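Beta-1,4-galactanase (PDB 1HJS) hydrolyses the beta-1,4-galactosidic linkages of type I arabinogalactans, as a fungal endo-acting glycoside hydrolase of family 53. Local coordinates at residues R45-V50 with Y295-W300. Numbering follows the deposited sequence.
Sequences RQRVWV and YWEPAW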
loop_
_atom_site.group_PDB
_atom_site.type_symbol
_atom_site.label_atom_id
_atom_site.label_comp_id
_atom_site.label_asym_id
_atom_site.label_seq_id
_atom_site.Cartn_x
_atom_site.Cartn_y
_atom_site.Cartn_z
ATOM N N ARG A 45 -0.069 4.532 -5.539
ATOM C CA ARG A 45 0.460 3.235 -5.148
ATOM C C ARG A 45 -0.034 2.209 -6.167
ATOM O O ARG A 45 -1.177 2.286 -6.631
ATOM C CB ARG A 45 -0.056 2.898 -3.747
ATOM C CG ARG A 45 0.437 1.588 -3.135
ATOM C CD ARG A 45 -0.157 1.501 -1.734
ATOM N NE ARG A 45 0.257 0.352 -0.934
ATOM C CZ ARG A 45 -0.494 -0.728 -0.737
ATOM N NH1 ARG A 45 -1.693 -0.824 -1.303
ATOM N NH2 ARG A 45 -0.079 -1.679 0.093
ATOM N N GLN A 46 0.823 1.251 -6.511
ATOM C CA GLN A 46 0.478 0.225 -7.490
ATOM C C GLN A 46 0.992 -1.151 -7.064
ATOM O O GLN A 46 2.165 -1.303 -6.708
ATOM C CB GLN A 46 1.083 0.589 -8.853
ATOM C CG GLN A 46 0.684 1.970 -9.352
ATOM C CD GLN A 46 1.332 2.337 -10.675
ATOM O OE1 GLN A 46 1.172 3.456 -11.159
ATOM N NE2 GLN A 46 2.068 1.396 -11.264
ATOM N N ARG A 47 0.119 -2.153 -7.095
ATOM C CA ARG A 47 0.528 -3.500 -6.720
ATOM C C ARG A 47 1.166 -4.192 -7.914
ATOM O O ARG A 47 0.669 -4.103 -9.038
ATOM C CB ARG A 47 -0.667 -4.324 -6.218
ATOM C CG ARG A 47 -1.883 -4.325 -7.136
ATOM C CD ARG A 47 -2.981 -5.248 -6.602
ATOM N NE ARG A 47 -4.248 -5.054 -7.306
ATOM C CZ ARG A 47 -5.118 -4.084 -7.034
ATOM N NH1 ARG A 47 -4.873 -3.217 -6.061
ATOM N NH2 ARG A 47 -6.225 -3.961 -7.759
ATOM N N VAL A 48 2.275 -4.879 -7.663
ATOM C CA VAL A 48 2.979 -5.588 -8.718
ATOM C C VAL A 48 2.996 -7.081 -8.430
ATOM O O VAL A 48 3.446 -7.511 -7.371
ATOM C CB VAL A 48 4.441 -5.102 -8.842
ATOM C CG1 VAL A 48 5.160 -5.885 -9.939
ATOM C CG2 VAL A 48 4.470 -3.612 -9.137
ATOM N N TRP A 49 2.488 -7.866 -9.373
ATOM C CA TRP A 49 2.481 -9.314 -9.238
ATOM C C TRP A 49 3.522 -9.857 -10.214
ATOM O O TRP A 49 3.797 -9.243 -11.246
ATOM C CB TRP A 49 1.085 -9.876 -9.530
ATOM C CG TRP A 49 0.065 -9.483 -8.481
ATOM C CD1 TRP A 49 0.307 -8.825 -7.301
ATOM C CD2 TRP A 49 -1.345 -9.742 -8.510
ATOM N NE1 TRP A 49 -0.867 -8.662 -6.597
ATOM C CE2 TRP A 49 -1.894 -9.215 -7.315
ATOM C CE3 TRP A 49 -2.198 -10.369 -9.428
ATOM C CZ2 TRP A 49 -3.262 -9.297 -7.015
ATOM C CZ3 TRP A 49 -3.563 -10.450 -9.128
ATOM C CH2 TRP A 49 -4.076 -9.917 -7.932
ATOM N N VAL A 50 4.102 -11.005 -9.881
ATOM C CA VAL A 50 5.155 -11.595 -10.697
ATOM C C VAL A 50 4.730 -12.086 -12.078
ATOM O O VAL A 50 5.177 -11.539 -13.093
ATOM C CB VAL A 50 5.844 -12.738 -9.924
ATOM C CG1 VAL A 50 6.965 -13.338 -10.758
ATOM C CG2 VAL A 50 6.380 -12.200 -8.602
ATOM N N TYR A 295 -5.057 6.096 0.372
ATOM C CA TYR A 295 -6.401 5.522 0.397
ATOM C C TYR A 295 -6.372 4.345 -0.573
ATOM O O TYR A 295 -5.818 4.464 -1.666
ATOM C CB TYR A 295 -7.436 6.544 -0.077
ATOM C CG TYR A 295 -8.853 6.137 0.257
ATOM C CD1 TYR A 295 -9.428 6.489 1.477
ATOM C CD2 TYR A 295 -9.598 5.352 -0.619
ATOM C CE1 TYR A 295 -10.710 6.070 1.819
ATOM C CE2 TYR A 295 -10.892 4.923 -0.286
ATOM C CZ TYR A 295 -11.435 5.286 0.934
ATOM O OH TYR A 295 -12.691 4.861 1.284
ATOM N N TRP A 296 -6.967 3.215 -0.206
ATOM C CA TRP A 296 -6.919 2.061 -1.097
ATOM C C TRP A 296 -8.051 1.928 -2.111
ATOM O O TRP A 296 -9.221 1.798 -1.738
ATOM C CB TRP A 296 -6.831 0.761 -0.290
ATOM C CG TRP A 296 -6.404 -0.414 -1.127
ATOM C CD1 TRP A 296 -5.186 -0.596 -1.719
ATOM C CD2 TRP A 296 -7.199 -1.551 -1.490
ATOM N NE1 TRP A 296 -5.172 -1.774 -2.428
ATOM C CE2 TRP A 296 -6.395 -2.381 -2.305
ATOM C CE3 TRP A 296 -8.513 -1.951 -1.207
ATOM C CZ2 TRP A 296 -6.863 -3.589 -2.842
ATOM C CZ3 TRP A 296 -8.980 -3.149 -1.742
ATOM C CH2 TRP A 296 -8.157 -3.954 -2.551
ATOM N N GLU A 297 -7.684 1.965 -3.392
ATOM C CA GLU A 297 -8.622 1.787 -4.502
ATOM C C GLU A 297 -9.913 2.610 -4.467
ATOM O O GLU A 297 -11.019 2.064 -4.540
ATOM C CB GLU A 297 -8.956 0.298 -4.618
ATOM C CG GLU A 297 -7.779 -0.550 -5.082
ATOM C CD GLU A 297 -7.543 -0.439 -6.584
ATOM O OE1 GLU A 297 -8.196 0.405 -7.233
ATOM O OE2 GLU A 297 -6.701 -1.191 -7.113
ATOM N N PRO A 298 -9.791 3.941 -4.408
ATOM C CA PRO A 298 -10.973 4.806 -4.367
ATOM C C PRO A 298 -11.856 4.762 -5.617
ATOM O O PRO A 298 -13.047 5.074 -5.545
ATOM C CB PRO A 298 -10.371 6.189 -4.149
ATOM C CG PRO A 298 -9.096 6.106 -4.929
ATOM C CD PRO A 298 -8.557 4.741 -4.530
ATOM N N ALA A 299 -11.282 4.358 -6.747
ATOM C CA ALA A 299 -12.021 4.332 -8.008
ATOM C C ALA A 299 -12.431 2.960 -8.537
ATOM O O ALA A 299 -12.871 2.850 -9.684
ATOM C CB ALA A 299 -11.216 5.077 -9.081
ATOM N N TRP A 300 -12.306 1.923 -7.715
ATOM C CA TRP A 300 -12.661 0.570 -8.143
ATOM C C TRP A 300 -14.160 0.348 -7.936
ATOM O O TRP A 300 -14.579 -0.451 -7.086
ATOM C CB TRP A 300 -11.858 -0.452 -7.333
ATOM C CG TRP A 300 -11.747 -1.795 -7.979
ATOM C CD1 TRP A 300 -12.424 -2.241 -9.083
ATOM C CD2 TRP A 300 -10.924 -2.883 -7.546
ATOM N NE1 TRP A 300 -12.072 -3.539 -9.357
ATOM C CE2 TRP A 300 -11.153 -3.957 -8.430
ATOM C CE3 TRP A 300 -10.016 -3.055 -6.490
ATOM C CZ2 TRP A 300 -10.505 -5.191 -8.295
ATOM C CZ3 TRP A 300 -9.372 -4.284 -6.354
ATOM C CH2 TRP A 300 -9.622 -5.335 -7.255
HETATM O O HOH W 1 -2.800 -2.801 -4.046
#
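Arg45 and Trp296 bring the two backbones to their closest approach, CA to CA 8.5 Å, too far for strand pairing, so side chains and one shared water bridge 45-50 and 295-300. Arg47 does most of the work. Its CG lies between the backbone N and carbonyl carbon (chi1 51°), and from there the extended chain carries the guanidinium across to Glu297. The grip is end-on and converges on one oxygen: NH1 and NH2 each lie 2.9 Å from Glu297 OE2, both bonds well bent, with N-H...O angles near 133°. NH1 meets the anti lone pair, while NH2 comes in from above the carboxylate plane. Ser11 takes the other oxygen, OE1, and Tyr57 also bonds Arg47 NH2, so both ends of the salt bridge are anchored. Arg47 NH2 also approaches Trp300 CZ3 to 3.5 Å, guanidinium and indole planes only 22° apart. The Trp296 ring carries Glu297 CG over the centre of one face, 3.6 Å above it, and its NE1 donates to a water that also accepts from Arg47 NH1. Earlier on the same strand as Arg47, Arg45 NH1 reaches Trp296 CD1 at 3.5 Å; Arg45 NH1 pairs with Asp8, and Arg45 NH2 with Asp79 and Glu245, the probable nucleophile. The contact thus spans the C-terminal end of the TIM barrel beside the active site, linking strands 43-48 and 290-296 across the intervening strand 4-8.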